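PDB 3DJE: fructosyl amine: oxygen oxidoreductase from Aspergillus fumigatus, which oxidatively deglycates fructosyl amino acids (Amadori products), using a bound FAD cofactor and molecular oxygen. Local coordinates for residues 137-146 against 316-324; 224-232 against 395-406. All coordinates share one frame; numbering follows the deposited sequence.

Contact 1. Residues 137-146 against 316-324; sequences GVLQGDFPGW and LLKETMPQL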
loop_
_atom_site.group_PDB
_atom_site.type_symbol
_atom_site.label_atom_id
_atom_site.label_comp_id
_atom_site.label_asym_id
_atom_site.label_seq_id
_atom_site.Cartn_x
_atom_site.Cartn_y
_atom_site.Cartn_z
ATOM N N GLY A 137 -27.137 6.160 14.788
ATOM C CA GLY A 137 -27.510 4.981 14.014
ATOM C C GLY A 137 -26.368 4.375 13.219
ATOM O O GLY A 137 -26.484 3.248 12.710
ATOM N N VAL A 138 -25.270 5.117 13.095
ATOM C CA VAL A 138 -24.103 4.607 12.365
ATOM C C VAL A 138 -23.150 3.861 13.303
ATOM O O VAL A 138 -22.949 2.667 13.163
ATOM C CB VAL A 138 -23.333 5.718 11.600
ATOM C CG1 VAL A 138 -22.064 5.142 10.980
ATOM C CG2 VAL A 138 -24.206 6.357 10.522
ATOM N N LEU A 139 -22.575 4.574 14.266
ATOM C CA LEU A 139 -21.628 3.954 15.180
ATOM C C LEU A 139 -22.344 3.538 16.460
ATOM O O LEU A 139 -22.258 4.219 17.489
ATOM C CB LEU A 139 -20.448 4.885 15.454
ATOM C CG LEU A 139 -19.607 5.248 14.222
ATOM C CD1 LEU A 139 -18.581 6.320 14.593
ATOM C CD2 LEU A 139 -18.911 4.025 13.591
ATOM N N GLN A 140 -23.018 2.394 16.379
ATOM C CA GLN A 140 -23.899 1.913 17.446
ATOM C C GLN A 140 -23.176 1.127 18.536
ATOM O O GLN A 140 -23.762 0.830 19.585
ATOM C CB GLN A 140 -24.990 1.025 16.849
ATOM C CG GLN A 140 -25.946 1.751 15.914
ATOM C CD GLN A 140 -27.130 0.894 15.533
ATOM O OE1 GLN A 140 -27.575 0.043 16.313
ATOM N NE2 GLN A 140 -27.645 1.102 14.325
ATOM N N GLY A 141 -21.918 0.773 18.284
ATOM C CA GLY A 141 -21.172 -0.130 19.156
ATOM C C GLY A 141 -20.674 0.478 20.453
ATOM O O GLY A 141 -20.803 1.686 20.685
ATOM N N ASP A 142 -20.096 -0.376 21.295
ATOM C CA ASP A 142 -19.659 0.032 22.631
ATOM C C ASP A 142 -18.179 0.389 22.718
ATOM O O ASP A 142 -17.701 0.814 23.774
ATOM C CB ASP A 142 -20.003 -1.052 23.657
ATOM C CG ASP A 142 -21.498 -1.158 23.919
ATOM O OD1 ASP A 142 -22.256 -0.236 23.546
ATOM O OD2 ASP A 142 -21.920 -2.185 24.495
ATOM N N PHE A 143 -17.450 0.208 21.612
ATOM C CA PHE A 143 -16.031 0.577 21.545
ATOM C C PHE A 143 -15.256 0.184 22.821
ATOM O O PHE A 143 -14.621 1.028 23.451
ATOM C CB PHE A 143 -15.910 2.082 21.276
ATOM C CG PHE A 143 -16.462 2.504 19.936
ATOM C CD1 PHE A 143 -15.617 2.618 18.828
ATOM C CD2 PHE A 143 -17.817 2.794 19.773
ATOM C CE1 PHE A 143 -16.114 3.013 17.574
ATOM C CE2 PHE A 143 -18.321 3.195 18.522
ATOM C CZ PHE A 143 -17.464 3.301 17.422
ATOM N N PRO A 144 -15.319 -1.106 23.205
ATOM C CA PRO A 144 -14.818 -1.499 24.527
ATOM C C PRO A 144 -13.310 -1.314 24.672
ATOM O O PRO A 144 -12.524 -1.907 23.928
ATOM C CB PRO A 144 -15.202 -2.980 24.635
ATOM C CG PRO A 144 -15.362 -3.448 23.232
ATOM C CD PRO A 144 -15.822 -2.254 22.431
ATOM N N GLY A 145 -12.923 -0.472 25.622
ATOM C CA GLY A 145 -11.522 -0.181 25.880
ATOM C C GLY A 145 -10.825 0.694 24.841
ATOM O O GLY A 145 -9.629 0.944 24.964
ATOM N N TRP A 146 -11.546 1.145 23.811
ATOM C CA TRP A 146 -10.922 2.009 22.790
ATOM C C TRP A 146 -10.528 3.348 23.396
ATOM O O TRP A 146 -11.309 3.961 24.124
ATOM C CB TRP A 146 -11.876 2.280 21.627
ATOM C CG TRP A 146 -12.129 1.145 20.693
ATOM C CD1 TRP A 146 -12.354 -0.173 21.014
ATOM C CD2 TRP A 146 -12.249 1.234 19.270
ATOM N NE1 TRP A 146 -12.591 -0.905 19.873
ATOM C CE2 TRP A 146 -12.532 -0.064 18.788
ATOM C CE3 TRP A 146 -12.126 2.289 18.350
ATOM C CZ2 TRP A 146 -12.697 -0.338 17.419
ATOM C CZ3 TRP A 146 -12.300 2.018 16.993
ATOM C CH2 TRP A 146 -12.574 0.720 16.541
ATOM N N LEU A 316 -14.702 -6.853 14.875
ATOM C CA LEU A 316 -14.519 -5.413 14.759
ATOM C C LEU A 316 -15.864 -4.714 14.574
ATOM O O LEU A 316 -16.140 -3.692 15.218
ATOM C CB LEU A 316 -13.602 -5.105 13.568
ATOM C CG LEU A 316 -13.555 -3.663 13.035
ATOM C CD1 LEU A 316 -13.017 -2.663 14.059
ATOM C CD2 LEU A 316 -12.739 -3.642 11.757
ATOM N N LEU A 317 -16.689 -5.245 13.674
ATOM C CA LEU A 317 -17.994 -4.637 13.404
ATOM C C LEU A 317 -18.876 -4.669 14.654
ATOM O O LEU A 317 -19.610 -3.733 14.922
ATOM C CB LEU A 317 -18.707 -5.322 12.239
ATOM C CG LEU A 317 -18.067 -5.079 10.868
ATOM C CD1 LEU A 317 -18.674 -6.004 9.823
ATOM C CD2 LEU A 317 -18.213 -3.601 10.466
ATOM N N LYS A 318 -18.789 -5.753 15.420
ATOM C CA LYS A 318 -19.582 -5.833 16.651
ATOM C C LYS A 318 -19.273 -4.685 17.614
ATOM O O LYS A 318 -20.173 -4.185 18.291
ATOM C CB LYS A 318 -19.391 -7.188 17.347
ATOM C CG LYS A 318 -20.337 -7.420 18.523
ATOM C CD LYS A 318 -21.559 -8.223 18.111
ATOM C CE LYS A 318 -21.260 -9.722 18.018
ATOM N NZ LYS A 318 -20.318 -10.061 16.906
ATOM N N GLU A 319 -18.007 -4.260 17.650
ATOM C CA GLU A 319 -17.544 -3.210 18.555
ATOM C C GLU A 319 -17.868 -1.799 18.072
ATOM O O GLU A 319 -17.738 -0.840 18.843
ATOM C CB GLU A 319 -16.028 -3.316 18.756
ATOM C CG GLU A 319 -15.577 -4.612 19.427
ATOM C CD GLU A 319 -14.088 -4.663 19.737
ATOM O OE1 GLU A 319 -13.350 -3.682 19.478
ATOM O OE2 GLU A 319 -13.647 -5.713 20.246
ATOM N N THR A 320 -18.295 -1.678 16.812
ATOM C CA THR A 320 -18.390 -0.376 16.145
ATOM C C THR A 320 -19.736 -0.162 15.450
ATOM O O THR A 320 -20.460 0.790 15.752
ATOM C CB THR A 320 -17.261 -0.214 15.097
ATOM O OG1 THR A 320 -17.297 -1.314 14.181
ATOM C CG2 THR A 320 -15.905 -0.187 15.777
HETATM N N MSE A 321 -20.041 -1.038 14.498
HETATM C CA MSE A 321 -21.293 -0.995 13.750
HETATM C C MSE A 321 -21.994 -2.349 13.858
HETATM O O MSE A 321 -22.084 -3.093 12.884
HETATM C CB MSE A 321 -21.008 -0.640 12.293
HETATM C CG MSE A 321 -20.423 0.740 12.175
HETATM SE SE MSE A 321 -20.186 1.302 10.357
HETATM C CE MSE A 321 -18.985 -0.095 9.737
ATOM N N PRO A 322 -22.463 -2.692 15.068
ATOM C CA PRO A 322 -22.981 -4.053 15.285
ATOM C C PRO A 322 -24.194 -4.388 14.410
ATOM O O PRO A 322 -24.442 -5.575 14.126
ATOM C CB PRO A 322 -23.339 -4.066 16.783
ATOM C CG PRO A 322 -23.469 -2.638 17.168
ATOM C CD PRO A 322 -22.515 -1.871 16.289
ATOM N N GLN A 323 -24.917 -3.360 13.962
ATOM C CA GLN A 323 -26.054 -3.548 13.043
ATOM C C GLN A 323 -25.632 -4.161 11.685
ATOM O O GLN A 323 -26.454 -4.730 10.950
ATOM C CB GLN A 323 -26.831 -2.237 12.862
ATOM C CG GLN A 323 -26.150 -1.157 11.979
ATOM C CD GLN A 323 -25.095 -0.325 12.699
ATOM O OE1 GLN A 323 -24.746 -0.588 13.850
ATOM N NE2 GLN A 323 -24.565 0.680 12.001
ATOM N N LEU A 324 -24.339 -4.057 11.372
ATOM C CA LEU A 324 -23.794 -4.567 10.118
ATOM C C LEU A 324 -23.015 -5.867 10.278
ATOM O O LEU A 324 -22.579 -6.453 9.289
ATOM C CB LEU A 324 -22.895 -3.505 9.452
ATOM C CG LEU A 324 -23.544 -2.173 9.060
ATOM C CD1 LEU A 324 -22.550 -1.292 8.288
ATOM C CD2 LEU A 324 -24.805 -2.424 8.216
HETATM O O HOH W 1 -20.530 -3.099 20.717
HETATM O O HOH W 2 -12.155 -4.267 22.476
#
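Trp-146 and Glu-319 show how a type II beta turn, Phe-143 to Trp-146, can be pinned to a helix, here helix 307-320, just before the chain enters strand 147-151. NE1 of Trp-146 donates to OE1 of Glu-319 (2.9 Å) within the indole plane, meeting that oxygen almost along its own C-O axis, while the carboxylate is turned 71° from the ring. The chain of Glu-319, extended beyond CG, carries the carboxylate out to the indole N-H; its CG lies 3.8 Å from CD of Pro-144. A water then links OE2, weakly, to Pro-144 O.

Beside it Thr-320 sets its methyl against both aromatic rings: CG2 lies 3.5 Å from CH2 of Trp-146 and also touches CE1 of Phe-143. With chi1 at 55°, OG1 faces back into the helix and donates to Leu-316 O, turning the methyl toward the rings. Phe-143 N donates to Glu-319 O (3.0 Å), which also sits over one face of the phenyl ring. Gly-141 allows close backbone approach, its CA 4.1 Å from that of Thr-320, and its N donates to Thr-320 O.

Farther along, the amides of Gln-140 and Gln-323 stack, their planes 7° apart. Gln-323 NE2 donates to Val-138 O (2.8 Å) and is also bonded to Tyr-251 OH; Gln-140 NE2 turns back to Gly-137 O (2.9 Å), which lies in its amide plane.

Contact 2. Residues 224-232 against 395-406; sequences FLDFKNQLR and WNPDIAANRNWR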
loop_
_atom_site.group_PDB
_atom_site.type_symbol
_atom_site.label_atom_id
_atom_site.label_comp_id
_atom_site.label_asym_id
_atom_site.label_seq_id
_atom_site.Cartn_x
_atom_site.Cartn_y
_atom_site.Cartn_z
ATOM N N PHE A 224 12.616 -11.351 -9.246
ATOM C CA PHE A 224 13.473 -10.933 -10.359
ATOM C C PHE A 224 14.930 -10.664 -10.040
ATOM O O PHE A 224 15.766 -10.606 -10.949
ATOM C CB PHE A 224 12.865 -9.691 -11.004
ATOM C CG PHE A 224 11.458 -9.907 -11.453
ATOM C CD1 PHE A 224 11.193 -10.712 -12.555
ATOM C CD2 PHE A 224 10.394 -9.366 -10.739
ATOM C CE1 PHE A 224 9.883 -10.938 -12.962
ATOM C CE2 PHE A 224 9.081 -9.589 -11.136
ATOM C CZ PHE A 224 8.825 -10.365 -12.242
ATOM N N LEU A 225 15.219 -10.485 -8.752
ATOM C CA LEU A 225 16.505 -10.006 -8.284
ATOM C C LEU A 225 16.763 -10.584 -6.900
ATOM O O LEU A 225 15.823 -10.787 -6.138
ATOM C CB LEU A 225 16.440 -8.464 -8.173
ATOM C CG LEU A 225 17.673 -7.641 -7.821
ATOM C CD1 LEU A 225 18.583 -7.528 -9.018
ATOM C CD2 LEU A 225 17.269 -6.252 -7.358
ATOM N N ASP A 226 18.035 -10.792 -6.568
ATOM C CA ASP A 226 18.423 -11.147 -5.207
ATOM C C ASP A 226 18.450 -9.905 -4.313
ATOM O O ASP A 226 19.391 -9.111 -4.382
ATOM C CB ASP A 226 19.803 -11.820 -5.214
ATOM C CG ASP A 226 20.226 -12.335 -3.836
ATOM O OD1 ASP A 226 19.479 -12.180 -2.845
ATOM O OD2 ASP A 226 21.338 -12.902 -3.747
ATOM N N PHE A 227 17.422 -9.745 -3.481
ATOM C CA PHE A 227 17.364 -8.603 -2.581
ATOM C C PHE A 227 18.147 -8.773 -1.284
ATOM O O PHE A 227 18.062 -7.923 -0.389
ATOM C CB PHE A 227 15.909 -8.212 -2.281
ATOM C CG PHE A 227 15.270 -7.406 -3.373
ATOM C CD1 PHE A 227 14.632 -8.038 -4.441
ATOM C CD2 PHE A 227 15.322 -6.018 -3.344
ATOM C CE1 PHE A 227 14.036 -7.286 -5.460
ATOM C CE2 PHE A 227 14.722 -5.250 -4.362
ATOM C CZ PHE A 227 14.095 -5.887 -5.422
ATOM N N LYS A 228 18.890 -9.874 -1.154
ATOM C CA LYS A 228 19.652 -10.108 0.078
ATOM C C LYS A 228 18.770 -10.002 1.346
ATOM O O LYS A 228 19.144 -9.350 2.327
ATOM C CB LYS A 228 20.841 -9.135 0.161
ATOM C CG LYS A 228 21.695 -9.040 -1.107
ATOM C CD LYS A 228 22.378 -10.358 -1.422
ATOM C CE LYS A 228 23.275 -10.236 -2.639
ATOM N NZ LYS A 228 23.741 -11.572 -3.099
ATOM N N ASN A 229 17.593 -10.622 1.290
ATOM C CA ASN A 229 16.632 -10.675 2.394
ATOM C C ASN A 229 16.020 -9.328 2.761
ATOM O O ASN A 229 15.384 -9.206 3.800
ATOM C CB ASN A 229 17.222 -11.373 3.639
ATOM C CG ASN A 229 17.664 -12.801 3.345
ATOM O OD1 ASN A 229 16.962 -13.556 2.657
ATOM N ND2 ASN A 229 18.837 -13.169 3.844
ATOM N N GLN A 230 16.179 -8.326 1.897
ATOM C CA GLN A 230 15.618 -6.998 2.216
ATOM C C GLN A 230 14.094 -6.914 2.136
ATOM O O GLN A 230 13.501 -6.029 2.763
ATOM C CB GLN A 230 16.224 -5.910 1.339
ATOM C CG GLN A 230 17.649 -5.531 1.690
ATOM C CD GLN A 230 18.214 -4.564 0.685
ATOM O OE1 GLN A 230 18.100 -3.349 0.847
ATOM N NE2 GLN A 230 18.806 -5.097 -0.381
ATOM N N LEU A 231 13.457 -7.810 1.380
ATOM C CA LEU A 231 11.992 -7.725 1.213
ATOM C C LEU A 231 11.255 -8.935 1.778
ATOM O O LEU A 231 11.641 -10.065 1.500
ATOM C CB LEU A 231 11.612 -7.531 -0.264
ATOM C CG LEU A 231 12.165 -6.314 -1.026
ATOM C CD1 LEU A 231 11.733 -6.386 -2.494
ATOM C CD2 LEU A 231 11.676 -5.024 -0.388
ATOM N N ARG A 232 10.189 -8.700 2.541
ATOM C CA ARG A 232 9.299 -9.774 2.979
ATOM C C ARG A 232 7.915 -9.538 2.378
ATOM O O ARG A 232 7.141 -8.721 2.907
ATOM C CB ARG A 232 9.183 -9.832 4.513
ATOM C CG ARG A 232 8.321 -11.012 4.994
ATOM C CD ARG A 232 8.017 -10.926 6.502
ATOM N NE ARG A 232 7.135 -9.800 6.816
ATOM C CZ ARG A 232 6.843 -9.394 8.051
ATOM N NH1 ARG A 232 7.390 -10.012 9.101
ATOM N NH2 ARG A 232 6.029 -8.351 8.247
ATOM N N TRP A 395 19.912 1.016 -0.908
ATOM C CA TRP A 395 20.184 -0.426 -0.882
ATOM C C TRP A 395 20.902 -0.757 0.423
ATOM O O TRP A 395 21.919 -0.144 0.741
ATOM C CB TRP A 395 21.053 -0.801 -2.085
ATOM C CG TRP A 395 21.295 -2.263 -2.250
ATOM C CD1 TRP A 395 22.395 -2.967 -1.823
ATOM C CD2 TRP A 395 20.442 -3.208 -2.909
ATOM N NE1 TRP A 395 22.271 -4.299 -2.175
ATOM C CE2 TRP A 395 21.085 -4.473 -2.840
ATOM C CE3 TRP A 395 19.191 -3.116 -3.541
ATOM C CZ2 TRP A 395 20.515 -5.635 -3.376
ATOM C CZ3 TRP A 395 18.630 -4.277 -4.091
ATOM C CH2 TRP A 395 19.295 -5.518 -4.001
ATOM N N ASN A 396 20.358 -1.707 1.184
ATOM C CA ASN A 396 20.778 -1.906 2.575
ATOM C C ASN A 396 20.750 -3.372 3.020
ATOM O O ASN A 396 19.929 -3.743 3.854
ATOM C CB ASN A 396 19.873 -1.068 3.498
ATOM C CG ASN A 396 20.528 -0.711 4.843
ATOM O OD1 ASN A 396 20.011 0.130 5.578
ATOM N ND2 ASN A 396 21.652 -1.339 5.159
ATOM N N PRO A 397 21.647 -4.214 2.476
ATOM C CA PRO A 397 21.614 -5.617 2.908
ATOM C C PRO A 397 21.945 -5.806 4.396
ATOM O O PRO A 397 21.465 -6.754 5.024
ATOM C CB PRO A 397 22.683 -6.283 2.031
ATOM C CG PRO A 397 23.564 -5.186 1.597
ATOM C CD PRO A 397 22.713 -3.966 1.488
ATOM N N ASP A 398 22.743 -4.903 4.960
ATOM C CA ASP A 398 23.191 -5.045 6.350
ATOM C C ASP A 398 22.065 -4.981 7.383
ATOM O O ASP A 398 22.142 -5.637 8.417
ATOM C CB ASP A 398 24.296 -4.032 6.675
ATOM C CG ASP A 398 25.584 -4.303 5.903
ATOM O OD1 ASP A 398 25.785 -5.447 5.443
ATOM O OD2 ASP A 398 26.402 -3.369 5.753
ATOM N N ILE A 399 21.019 -4.206 7.094
ATOM C CA ILE A 399 19.844 -4.123 7.968
ATOM C C ILE A 399 19.002 -5.401 7.905
ATOM O O ILE A 399 18.238 -5.702 8.830
ATOM C CB ILE A 399 18.971 -2.874 7.646
ATOM C CG1 ILE A 399 18.142 -2.468 8.867
ATOM C CG2 ILE A 399 18.072 -3.109 6.416
ATOM C CD1 ILE A 399 18.017 -0.971 9.047
ATOM N N ALA A 400 19.156 -6.142 6.810
ATOM C CA ALA A 400 18.388 -7.354 6.564
ATOM C C ALA A 400 19.155 -8.636 6.907
ATOM O O ALA A 400 18.615 -9.736 6.785
ATOM C CB ALA A 400 17.921 -7.381 5.121
ATOM N N ALA A 401 20.413 -8.496 7.325
ATOM C CA ALA A 401 21.188 -9.653 7.771
ATOM C C ALA A 401 20.639 -10.132 9.113
ATOM O O ALA A 401 20.180 -9.320 9.929
ATOM C CB ALA A 401 22.664 -9.312 7.874
ATOM N N ASN A 402 20.676 -11.449 9.318
ATOM C CA ASN A 402 20.084 -12.109 10.491
ATOM C C ASN A 402 18.584 -11.863 10.608
ATOM O O ASN A 402 18.062 -11.683 11.712
ATOM C CB ASN A 402 20.777 -11.667 11.788
ATOM C CG ASN A 402 22.269 -11.925 11.778
ATOM O OD1 ASN A 402 23.063 -11.028 12.071
ATOM N ND2 ASN A 402 22.661 -13.152 11.443
ATOM N N ARG A 403 17.891 -11.860 9.472
ATOM C CA ARG A 403 16.510 -11.388 9.452
ATOM C C ARG A 403 15.495 -12.303 10.127
ATOM O O ARG A 403 15.414 -13.502 9.839
ATOM C CB ARG A 403 16.049 -11.028 8.042
ATOM C CG ARG A 403 14.664 -10.432 8.062
ATOM C CD ARG A 403 14.388 -9.518 6.905
ATOM N NE ARG A 403 13.082 -8.893 7.100
ATOM C CZ ARG A 403 12.456 -8.176 6.179
ATOM N NH1 ARG A 403 13.026 -7.983 4.995
ATOM N NH2 ARG A 403 11.267 -7.642 6.453
ATOM N N ASN A 404 14.705 -11.705 11.013
ATOM C CA ASN A 404 13.574 -12.382 11.621
ATOM C C ASN A 404 12.322 -12.167 10.779
ATOM O O ASN A 404 11.704 -11.093 10.842
ATOM C CB ASN A 404 13.353 -11.862 13.041
ATOM C CG ASN A 404 12.127 -12.462 13.705
ATOM O OD1 ASN A 404 11.547 -13.444 13.226
ATOM N ND2 ASN A 404 11.720 -11.865 14.818
ATOM N N TRP A 405 11.955 -13.189 10.007
ATOM C CA TRP A 405 10.787 -13.132 9.127
ATOM C C TRP A 405 9.472 -13.026 9.891
ATOM O O TRP A 405 8.453 -12.634 9.318
ATOM C CB TRP A 405 10.725 -14.347 8.186
ATOM C CG TRP A 405 11.883 -14.483 7.239
ATOM C CD1 TRP A 405 12.791 -15.502 7.206
ATOM C CD2 TRP A 405 12.260 -13.578 6.184
ATOM N NE1 TRP A 405 13.705 -15.294 6.199
ATOM C CE2 TRP A 405 13.407 -14.119 5.560
ATOM C CE3 TRP A 405 11.740 -12.364 5.707
ATOM C CZ2 TRP A 405 14.043 -13.494 4.478
ATOM C CZ3 TRP A 405 12.375 -11.738 4.637
ATOM C CH2 TRP A 405 13.516 -12.304 4.034
ATOM N N ARG A 406 9.488 -13.395 11.171
ATOM C CA ARG A 406 8.286 -13.376 11.995
ATOM C C ARG A 406 8.158 -12.087 12.829
ATOM O O ARG A 406 7.262 -11.976 13.666
ATOM C CB ARG A 406 8.207 -14.644 12.877
ATOM C CG ARG A 406 8.071 -15.979 12.093
ATOM C CD ARG A 406 6.725 -16.088 11.367
ATOM N NE ARG A 406 6.764 -16.989 10.216
ATOM C CZ ARG A 406 5.920 -16.928 9.186
ATOM N NH1 ARG A 406 4.964 -16.011 9.157
ATOM N NH2 ARG A 406 6.028 -17.792 8.180
HETATM O O HOH W 3 21.312 -9.274 4.069
HETATM O O HOH W 4 19.085 -12.420 6.620
#
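Phe-227 O, in a residue whose ring leans obliquely on Trp-395, is gripped from opposite faces of its carbonyl plane by Gln-230 N and by Gln-230 NE2, the latter at 2.9 Å. The same NE2 stands over the centre of the Trp-395 ring, 3.4 Å from CE2, with the amide nearly perpendicular to the indole (89°). OE1 of Gln-230 accepts from Asn-396 N (2.8 Å), so both ends of this buried amide are engaged and its rotation is fixed.

The bond from Gln-230 N closes a type I' beta turn, Phe-227 to Gln-230, which precedes strand 232-242 and packs against the short, weakly bonded helix 397-400. Ala-400 CB fits against Asn-229 O (3.4 Å).

Asn-229 O also accepts from Arg-403 NH1 (2.9 Å) and lies close to the guanidinium plane, and CZ3 of Trp-405 lies over one face of the same group. OD1 of Asn-229 meets the Trp-405 ring at its edge, 3.4 Å from its CZ2. Arg-232 runs past Trp-405 in the opposite direction; bent at chi3 (68°), it brings NH1 to Trp-405 O (2.8 Å) from above the carbonyl plane, while its NH2 forms a salt bridge with Asp-339.

In the fold
The segments of the two contacts alternate along the chain, yet their centres lie about 40 Å apart and they do not touch. Both are partly buried. Contact 1 is the more peripheral, centred about 26 Å from the middle of the chain against about 19 Å for contact 2. The loop segments 137-146 and 224-232 lead into strands of one large mixed sheet, 147-151 and 232-242; contact 2 also reaches strand 356-360 of the sheet containing the Rossmann-type strands. Contact 1 joins its loop to a helix through backbone carbonyls, neutral amides and one glutamate, with Phe-143 and Trp-146 packed on Thr-320. Contact 2 adds two arginines and two tryptophans to a buried glutamine amide, and includes Phe-224, which touches FAD.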